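Local coordinates for galactose-binding-like protein (Bacteroides thetaiotaomicron, PDB 7M1B) that is a SusE-like protein of a gut Bacteroides with a galactose-binding-like domain, and probably takes part in binding glycans and possibly in their breakdown, at residues A[137-145]-A[177-185]; A[282-290]-A[363-371]. All blocks are in the same frame, centred on the assembly; numbering follows the deposited sequence.

Contact 1 of 2, residues A[137-145]-A[177-185]; sequences YLIFDVSTK and DFKVRVRDL
Asp141 and Arg183 meet diagonally across two antiparallel strands, where NE of Arg183 donates to OD2 of Asp141 at 3.1 Å in a salt bridge. The carboxylate offers its syn lone pair, and the two flat groups are nearly coplanar, 24° apart, with OD2 at the guanidinium edge. One guanidinium face rests on Ile139, whose CG2 lies 3.7 Å from NH2 of Arg183. CG of Arg183 stands between its backbone N and carbonyl carbon (chi1 69°), and from there the extended chain carries NE across to Asp141. The other carboxylate oxygen, OD1, bonds to Thr156, so both oxygens of Asp141 are held.

On the face bearing Phe140, Val142, Val180 and Val182, CG1 of Val182 sits over the middle of the Phe140 ring, 4.1 Å from its centroid, a CH-pi contact, while Val180 CG1 meets the ring edge. CG2 of Thr144 presses on CD1 of Phe178 at 3.3 Å. At the far end NZ of Lys145 forms a salt bridge with Asp177 OD2 at 3.0 Å; Asp177 OD1 hydrogen-bonds Thr196 OG1.

Paired backbone bonds join Ile139 to Arg183, Asp141 to Arg181 and Ser143 to Lys179, the Ser143 N to Lys179 O bond being 2.7 Å. A water donates to Asp141 O and also binds Ser143 OG.

These are the two central strands of a four-stranded antiparallel sheet, flanked by 155-159 and 193-197. Their apolar face packs on the three-stranded sheet through strands 125-131 and 163-168, giving a beta sandwich in which Phe166 meets Phe140 edge-to-face.

Contact 2 of 2, residues A[282-290]-A[363-371]; sequences YYYRAGAIK and HDGAGLVVM
The imidazole of His363 is clasped between Tyr284 and Lys290. Over one face comes the edge of the Tyr284 ring in a T-shaped (edge-to-face) pair, planes at 77°, with CD1 of Tyr284 3.4 Å from NE2 of His363. Over the opposite face lies the aliphatic root of Lys290, its CB 3.9 Å from the His363 ring centroid, a CH-pi contact. The ring's rotation is fixed further by NE2, which bonds to Ser318, while Tyr284 OH reaches the carbonyl of Ile319. With an alanine in place of His363, a gap is likely to open between Tyr284 and Lys290, and Ser318 OG would probably lose its imidazole partner.

The backbone of His363 is held too, its N donating to Ala288 O at 3.0 Å, nearly straight. Next to it, Asp364 ties the two segments together: OD2 takes the N-H of Ala286 at 2.8 Å from above the carboxylate plane, and OD1 takes that of Ala366 in an Asx turn. CG of Asp364 lies between its backbone N and carbonyl carbon (chi1 70°), which directs the carboxylate to the type I' turn 285-288. One water accepts from Gly287 N and lies within hydrogen-bonding distance of Asp364 OD1 and Leu368 O, which compete for its protons.

Gly287 is packed tightly, its CA 3.1 Å from Leu368 O; its backbone angles and the closeness of Val370 CG2 suit a residue without a CB. Gly287 O receives Val370 N at 2.8 Å. Beyond the turn, CG1 of Ile289 touches SD of Met371 at 3.8 Å, the side chains crossing at about a right angle.

The contact joins two loops at one end of the largest sheet, in what is probably the galactose-binding-like domain: Tyr284 packs on helix 331-338, Ile289 on strand 352-362, and Leu368 and Val370 touch His245 of strand 244-245, which pairs antiparallel with 370-380.

Contacts 1 and 2 flank the centre of the molecule, their own centres 47 Å apart and their nearest atoms about 34 Å apart, so neither touches the other. Segments 137-145 and 177-185 both precede 282-290 in the chain; contact 1 belongs to the DUF5126 region and contact 2 to what is probably the galactose-binding-like domain. Contact 1 is regular strand pairing within a sandwich; contact 2 binds irregular loops by turns, bridging waters and side-chain packing. A bound 1,2-ethanediol, probably from the crystallisation liquor, lies about 6 Å from the side chain of Val370 in contact 2; it does not by itself establish a sugar site.

Contact 1 of 2, residues A[137-145]-A[177-185]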
loop_
_atom_site.group_PDB
_atom_site.type_symbol
_atom_site.label_atom_id
_atom_site.label_comp_id
_atom_site.label_asym_id
_atom_site.label_seq_id
_atom_site.Cartn_x
_atom_site.Cartn_y
_atom_site.Cartn_z
ATOM N N TYR A 137 -28.582 -1.325 -8.981
ATOM C CA TYR A 137 -28.027 0.002 -9.162
ATOM C C TYR A 137 -28.494 0.901 -8.030
ATOM O O TYR A 137 -29.655 1.168 -7.851
ATOM C CB TYR A 137 -28.326 0.555 -10.552
ATOM C CG TYR A 137 -27.720 1.885 -10.938
ATOM C CD1 TYR A 137 -26.455 1.943 -11.510
ATOM C CD2 TYR A 137 -28.399 3.080 -10.747
ATOM C CE1 TYR A 137 -25.871 3.149 -11.873
ATOM C CE2 TYR A 137 -27.842 4.292 -11.131
ATOM C CZ TYR A 137 -26.592 4.330 -11.727
ATOM O OH TYR A 137 -26.026 5.546 -12.047
ATOM N N LEU A 138 -27.547 1.291 -7.164
ATOM C CA LEU A 138 -27.828 2.001 -5.922
ATOM C C LEU A 138 -27.120 3.358 -6.032
ATOM O O LEU A 138 -26.220 3.445 -6.884
ATOM C CB LEU A 138 -27.314 1.144 -4.742
ATOM C CG LEU A 138 -28.010 -0.223 -4.561
ATOM C CD1 LEU A 138 -27.275 -1.015 -3.467
ATOM C CD2 LEU A 138 -29.499 -0.060 -4.184
ATOM N N ILE A 139 -27.672 4.374 -5.346
ATOM C CA ILE A 139 -27.133 5.755 -5.273
ATOM C C ILE A 139 -26.965 6.103 -3.798
ATOM O O ILE A 139 -27.933 6.083 -3.025
ATOM C CB ILE A 139 -28.138 6.705 -5.983
ATOM C CG1 ILE A 139 -28.742 6.057 -7.235
ATOM C CG2 ILE A 139 -27.484 8.069 -6.329
ATOM C CD1 ILE A 139 -27.773 5.920 -8.392
ATOM N N PHE A 140 -25.717 6.376 -3.427
ATOM C CA PHE A 140 -25.475 6.690 -2.036
ATOM C C PHE A 140 -25.258 8.189 -1.905
ATOM O O PHE A 140 -24.399 8.727 -2.594
ATOM C CB PHE A 140 -24.233 5.930 -1.576
ATOM C CG PHE A 140 -24.391 4.430 -1.472
ATOM C CD1 PHE A 140 -24.407 3.622 -2.612
ATOM C CD2 PHE A 140 -24.528 3.810 -0.232
ATOM C CE1 PHE A 140 -24.505 2.240 -2.503
ATOM C CE2 PHE A 140 -24.609 2.426 -0.119
ATOM C CZ PHE A 140 -24.589 1.642 -1.247
ATOM N N ASP A 141 -26.058 8.849 -1.052
ATOM C CA ASP A 141 -25.885 10.283 -0.833
ATOM C C ASP A 141 -25.271 10.449 0.552
ATOM O O ASP A 141 -25.891 10.038 1.539
ATOM C CB ASP A 141 -27.227 11.031 -0.853
ATOM C CG ASP A 141 -27.817 11.132 -2.247
ATOM O OD1 ASP A 141 -27.040 11.482 -3.182
ATOM O OD2 ASP A 141 -29.037 10.833 -2.396
ATOM N N VAL A 142 -24.074 11.057 0.635
ATOM C CA VAL A 142 -23.354 11.079 1.915
ATOM C C VAL A 142 -23.188 12.534 2.381
ATOM O O VAL A 142 -22.600 13.389 1.614
ATOM C CB VAL A 142 -21.968 10.395 1.865
ATOM C CG1 VAL A 142 -21.282 10.490 3.221
ATOM C CG2 VAL A 142 -22.079 8.942 1.417
ATOM N N SER A 143 -23.807 12.832 3.545
ATOM C CA SER A 143 -23.901 14.218 3.991
ATOM C C SER A 143 -23.019 14.467 5.204
ATOM O O SER A 143 -22.802 13.575 6.031
ATOM C CB SER A 143 -25.339 14.611 4.274
ATOM O OG SER A 143 -26.180 14.343 3.158
ATOM N N THR A 144 -22.517 15.703 5.288
ATOM C CA THR A 144 -21.867 16.182 6.497
ATOM C C THR A 144 -22.418 17.577 6.769
ATOM O O THR A 144 -23.080 18.158 5.900
ATOM C CB THR A 144 -20.328 16.097 6.455
ATOM O OG1 THR A 144 -19.852 17.008 5.452
ATOM C CG2 THR A 144 -19.800 14.707 6.162
ATOM N N LYS A 145 -22.162 18.086 7.979
ATOM C CA LYS A 145 -22.707 19.369 8.396
ATOM C C LYS A 145 -21.793 20.502 7.905
ATOM O O LYS A 145 -20.557 20.293 7.917
ATOM C CB LYS A 145 -22.934 19.412 9.912
ATOM C CG LYS A 145 -24.084 18.557 10.440
ATOM C CD LYS A 145 -24.592 19.028 11.802
ATOM C CE LYS A 145 -25.517 18.040 12.491
ATOM N NZ LYS A 145 -24.817 17.179 13.477
ATOM N N ASP A 177 -19.895 14.156 12.337
ATOM C CA ASP A 177 -21.167 13.482 12.170
ATOM C C ASP A 177 -21.387 13.256 10.678
ATOM O O ASP A 177 -21.231 14.199 9.875
ATOM C CB ASP A 177 -22.261 14.370 12.775
ATOM C CG ASP A 177 -22.026 14.708 14.234
ATOM O OD1 ASP A 177 -21.511 13.831 14.966
ATOM O OD2 ASP A 177 -22.388 15.848 14.633
ATOM N N PHE A 178 -21.705 11.999 10.342
ATOM C CA PHE A 178 -21.970 11.596 8.972
ATOM C C PHE A 178 -23.406 11.082 8.860
ATOM O O PHE A 178 -23.973 10.533 9.818
ATOM C CB PHE A 178 -20.952 10.539 8.511
ATOM C CG PHE A 178 -19.516 11.015 8.463
ATOM C CD1 PHE A 178 -19.031 11.672 7.333
ATOM C CD2 PHE A 178 -18.651 10.821 9.538
ATOM C CE1 PHE A 178 -17.717 12.109 7.253
ATOM C CE2 PHE A 178 -17.332 11.241 9.445
ATOM C CZ PHE A 178 -16.876 11.900 8.321
ATOM N N LYS A 179 -23.990 11.295 7.678
ATOM C CA LYS A 179 -25.325 10.790 7.372
ATOM C C LYS A 179 -25.273 10.155 5.982
ATOM O O LYS A 179 -24.661 10.768 5.075
ATOM C CB LYS A 179 -26.310 11.964 7.446
ATOM C CG LYS A 179 -27.639 11.812 6.722
ATOM C CD LYS A 179 -28.327 13.149 6.497
ATOM C CE LYS A 179 -28.671 13.892 7.774
ATOM N NZ LYS A 179 -29.917 14.684 7.632
ATOM N N VAL A 180 -25.877 8.946 5.849
ATOM C CA VAL A 180 -25.920 8.205 4.597
ATOM C C VAL A 180 -27.360 7.819 4.266
ATOM O O VAL A 180 -28.129 7.338 5.107
ATOM C CB VAL A 180 -25.009 6.951 4.541
ATOM C CG1 VAL A 180 -25.018 6.393 3.090
ATOM C CG2 VAL A 180 -23.577 7.198 5.046
ATOM N N ARG A 181 -27.762 8.025 3.006
ATOM C CA ARG A 181 -29.057 7.549 2.507
ATOM C C ARG A 181 -28.801 6.841 1.182
ATOM O O ARG A 181 -27.859 7.293 0.450
ATOM C CB ARG A 181 -30.018 8.732 2.342
ATOM C CG ARG A 181 -31.020 8.871 3.481
ATOM C CD ARG A 181 -32.111 9.881 3.203
ATOM N NE ARG A 181 -33.407 9.245 3.362
ATOM C CZ ARG A 181 -34.575 9.853 3.205
ATOM N NH1 ARG A 181 -34.616 11.138 2.896
ATOM N NH2 ARG A 181 -35.700 9.175 3.358
ATOM N N VAL A 182 -29.557 5.747 0.911
ATOM C CA VAL A 182 -29.436 4.953 -0.326
ATOM C C VAL A 182 -30.768 5.102 -1.049
ATOM O O VAL A 182 -31.810 4.985 -0.401
ATOM C CB VAL A 182 -29.106 3.464 -0.050
ATOM C CG1 VAL A 182 -28.560 2.799 -1.336
ATOM C CG2 VAL A 182 -27.998 3.343 1.038
ATOM N N ARG A 183 -30.681 5.317 -2.382
ATOM C CA ARG A 183 -31.861 5.429 -3.265
ATOM C C ARG A 183 -31.640 4.643 -4.566
ATOM O O ARG A 183 -30.503 4.276 -4.876
ATOM C CB ARG A 183 -32.306 6.887 -3.519
ATOM C CG ARG A 183 -31.344 7.747 -4.391
ATOM C CD ARG A 183 -31.720 9.217 -4.278
ATOM N NE ARG A 183 -30.690 10.053 -4.908
ATOM C CZ ARG A 183 -30.574 10.262 -6.219
ATOM N NH1 ARG A 183 -31.423 9.681 -7.056
ATOM N NH2 ARG A 183 -29.599 11.044 -6.681
ATOM N N ASP A 184 -32.734 4.326 -5.288
ATOM C CA ASP A 184 -32.637 3.532 -6.522
ATOM C C ASP A 184 -33.208 4.386 -7.657
ATOM O O ASP A 184 -33.656 5.517 -7.372
ATOM C CB ASP A 184 -33.227 2.122 -6.364
ATOM C CG ASP A 184 -34.756 2.105 -6.102
ATOM O OD1 ASP A 184 -35.452 3.143 -6.304
ATOM O OD2 ASP A 184 -35.301 1.043 -5.690
ATOM N N LEU A 185 -33.169 3.837 -8.903
ATOM C CA LEU A 185 -33.596 4.575 -10.086
ATOM C C LEU A 185 -35.117 4.463 -10.246
ATOM O O LEU A 185 -35.665 4.923 -11.246
ATOM C CB LEU A 185 -32.886 3.983 -11.310
ATOM C CG LEU A 185 -31.540 4.613 -11.678
ATOM C CD1 LEU A 185 -30.933 3.900 -12.886
ATOM C CD2 LEU A 185 -31.713 6.117 -11.965
HETATM O O HOH W 1 -27.077 11.788 2.946
#

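Contact 2 of 2, residues A[282-290]-A[363-371]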
loop_
_atom_site.group_PDB
_atom_site.type_symbol
_atom_site.label_atom_id
_atom_site.label_comp_id
_atom_site.label_asym_id
_atom_site.label_seq_id
_atom_site.Cartn_x
_atom_site.Cartn_y
_atom_site.Cartn_z
ATOM N N TYR A 282 23.716 4.747 -9.462
ATOM C CA TYR A 282 23.037 3.452 -9.340
ATOM C C TYR A 282 21.523 3.521 -9.478
ATOM O O TYR A 282 20.838 2.497 -9.452
ATOM C CB TYR A 282 23.440 2.735 -8.054
ATOM C CG TYR A 282 24.793 2.120 -8.224
ATOM C CD1 TYR A 282 25.953 2.866 -7.931
ATOM C CD2 TYR A 282 24.929 0.757 -8.494
ATOM C CE1 TYR A 282 27.214 2.290 -8.090
ATOM C CE2 TYR A 282 26.177 0.187 -8.730
ATOM C CZ TYR A 282 27.332 0.938 -8.428
ATOM O OH TYR A 282 28.578 0.362 -8.604
ATOM N N TYR A 283 20.985 4.746 -9.513
ATOM C CA TYR A 283 19.549 4.828 -9.728
ATOM C C TYR A 283 19.117 4.180 -11.046
ATOM O O TYR A 283 19.796 4.244 -12.095
ATOM C CB TYR A 283 19.036 6.286 -9.627
ATOM C CG TYR A 283 19.099 6.914 -8.261
ATOM C CD1 TYR A 283 18.709 6.203 -7.117
ATOM C CD2 TYR A 283 19.479 8.256 -8.107
ATOM C CE1 TYR A 283 18.743 6.810 -5.857
ATOM C CE2 TYR A 283 19.494 8.877 -6.844
ATOM C CZ TYR A 283 19.054 8.172 -5.741
ATOM O OH TYR A 283 19.106 8.731 -4.483
ATOM N N TYR A 284 17.947 3.573 -10.985
ATOM C CA TYR A 284 17.220 3.064 -12.154
ATOM C C TYR A 284 18.039 1.967 -12.871
ATOM O O TYR A 284 17.960 1.826 -14.093
ATOM C CB TYR A 284 16.886 4.238 -13.097
ATOM C CG TYR A 284 15.876 5.156 -12.464
ATOM C CD1 TYR A 284 14.546 4.776 -12.304
ATOM C CD2 TYR A 284 16.285 6.401 -12.062
ATOM C CE1 TYR A 284 13.616 5.627 -11.706
ATOM C CE2 TYR A 284 15.376 7.260 -11.440
ATOM C CZ TYR A 284 14.034 6.885 -11.322
ATOM O OH TYR A 284 13.108 7.691 -10.716
ATOM N N ARG A 285 18.813 1.216 -12.092
ATOM C CA ARG A 285 19.533 0.034 -12.593
ATOM C C ARG A 285 20.081 -0.693 -11.353
ATOM O O ARG A 285 19.781 -0.304 -10.209
ATOM C CB ARG A 285 20.717 0.481 -13.481
ATOM C CG ARG A 285 21.882 1.212 -12.795
ATOM C CD ARG A 285 23.099 1.562 -13.689
ATOM N NE ARG A 285 24.300 2.064 -12.957
ATOM C CZ ARG A 285 25.403 1.388 -12.559
ATOM N NH1 ARG A 285 25.503 0.083 -12.801
ATOM N NH2 ARG A 285 26.396 2.028 -11.914
ATOM N N ALA A 286 20.735 -1.847 -11.586
ATOM C CA ALA A 286 21.476 -2.520 -10.529
ATOM C C ALA A 286 20.619 -2.789 -9.288
ATOM O O ALA A 286 20.967 -2.441 -8.150
ATOM C CB ALA A 286 22.731 -1.721 -10.182
ATOM N N GLY A 287 19.464 -3.381 -9.556
ATOM C CA GLY A 287 18.598 -3.872 -8.502
ATOM C C GLY A 287 17.417 -2.942 -8.218
ATOM O O GLY A 287 16.555 -3.368 -7.458
ATOM N N ALA A 288 17.404 -1.748 -8.828
ATOM C CA ALA A 288 16.291 -0.878 -8.585
ATOM C C ALA A 288 14.996 -1.518 -9.138
ATOM O O ALA A 288 14.899 -1.855 -10.338
ATOM C CB ALA A 288 16.552 0.445 -9.275
ATOM N N ILE A 289 13.983 -1.685 -8.260
ATOM C CA ILE A 289 12.720 -2.280 -8.703
ATOM C C ILE A 289 11.841 -1.329 -9.496
ATOM O O ILE A 289 11.795 -0.116 -9.257
ATOM C CB ILE A 289 12.013 -2.862 -7.447
ATOM C CG1 ILE A 289 11.599 -1.738 -6.472
ATOM C CG2 ILE A 289 12.913 -3.953 -6.846
ATOM C CD1 ILE A 289 10.778 -2.273 -5.228
ATOM N N LYS A 290 11.047 -1.902 -10.406
ATOM C CA LYS A 290 10.238 -1.088 -11.329
ATOM C C LYS A 290 8.753 -1.258 -11.019
ATOM O O LYS A 290 8.143 -0.278 -10.568
ATOM C CB LYS A 290 10.585 -1.368 -12.788
ATOM C CG LYS A 290 9.657 -0.668 -13.830
ATOM C CD LYS A 290 10.137 -0.917 -15.254
ATOM C CE LYS A 290 9.130 -0.417 -16.308
ATOM N NZ LYS A 290 9.432 -0.938 -17.646
ATOM N N HIS A 363 14.126 -1.963 -13.190
ATOM C CA HIS A 363 14.348 -0.914 -14.171
ATOM C C HIS A 363 15.288 -1.372 -15.301
ATOM O O HIS A 363 15.021 -1.090 -16.480
ATOM C CB HIS A 363 14.895 0.357 -13.518
ATOM C CG HIS A 363 13.796 1.166 -12.890
ATOM N ND1 HIS A 363 12.780 1.735 -13.653
ATOM C CD2 HIS A 363 13.471 1.377 -11.590
ATOM C CE1 HIS A 363 11.971 2.427 -12.840
ATOM N NE2 HIS A 363 12.402 2.249 -11.563
ATOM N N ASP A 364 16.336 -2.142 -14.964
ATOM C CA ASP A 364 17.275 -2.616 -16.022
ATOM C C ASP A 364 16.912 -4.004 -16.542
ATOM O O ASP A 364 17.615 -4.496 -17.457
ATOM C CB ASP A 364 18.746 -2.489 -15.564
ATOM C CG ASP A 364 19.147 -3.480 -14.471
ATOM O OD1 ASP A 364 18.323 -4.327 -14.052
ATOM O OD2 ASP A 364 20.314 -3.325 -13.962
ATOM N N GLY A 365 15.828 -4.605 -15.998
ATOM C CA GLY A 365 15.384 -5.935 -16.385
ATOM C C GLY A 365 16.212 -7.098 -15.887
ATOM O O GLY A 365 15.782 -8.223 -16.053
ATOM N N ALA A 366 17.353 -6.854 -15.195
ATOM C CA ALA A 366 18.152 -7.946 -14.651
ATOM C C ALA A 366 17.491 -8.558 -13.412
ATOM O O ALA A 366 16.779 -7.838 -12.679
ATOM C CB ALA A 366 19.519 -7.408 -14.228
ATOM N N GLY A 367 17.832 -9.827 -13.140
ATOM C CA GLY A 367 17.311 -10.553 -11.994
ATOM C C GLY A 367 18.170 -10.163 -10.789
ATOM O O GLY A 367 18.979 -10.944 -10.367
ATOM N N LEU A 368 17.801 -9.002 -10.194
ATOM C CA LEU A 368 18.563 -8.574 -8.993
ATOM C C LEU A 368 17.695 -7.535 -8.286
ATOM O O LEU A 368 17.161 -6.641 -8.935
ATOM C CB LEU A 368 19.897 -7.949 -9.376
ATOM C CG LEU A 368 20.731 -7.474 -8.171
ATOM C CD1 LEU A 368 21.157 -8.658 -7.307
ATOM C CD2 LEU A 368 21.938 -6.643 -8.597
ATOM N N VAL A 369 17.546 -7.651 -6.961
ATOM C CA VAL A 369 16.786 -6.668 -6.191
ATOM C C VAL A 369 17.753 -5.997 -5.226
ATOM O O VAL A 369 18.264 -6.713 -4.397
ATOM C CB VAL A 369 15.633 -7.411 -5.468
ATOM C CG1 VAL A 369 14.853 -6.411 -4.603
ATOM C CG2 VAL A 369 14.648 -7.980 -6.524
ATOM N N VAL A 370 17.757 -4.642 -5.228
ATOM C CA VAL A 370 18.642 -3.933 -4.294
ATOM C C VAL A 370 17.870 -2.640 -3.996
ATOM O O VAL A 370 17.378 -1.994 -4.930
ATOM C CB VAL A 370 19.998 -3.527 -4.899
ATOM C CG1 VAL A 370 20.843 -2.809 -3.826
ATOM C CG2 VAL A 370 20.781 -4.763 -5.336
ATOM N N MET A 371 17.651 -2.339 -2.721
ATOM C CA MET A 371 16.964 -1.067 -2.375
ATOM C C MET A 371 17.650 -0.383 -1.213
ATOM O O MET A 371 18.460 -0.981 -0.560
ATOM C CB MET A 371 15.514 -1.377 -2.034
ATOM C CG MET A 371 14.692 -1.659 -3.362
ATOM S SD MET A 371 14.707 -0.410 -4.820
ATOM C CE MET A 371 13.560 0.764 -4.103
HETATM O O HOH W 2 18.105 -5.018 -11.503
HETATM O O HOH W 3 17.137 -2.178 -12.086
HETATM O O HOH W 4 12.537 -0.319 -17.954
#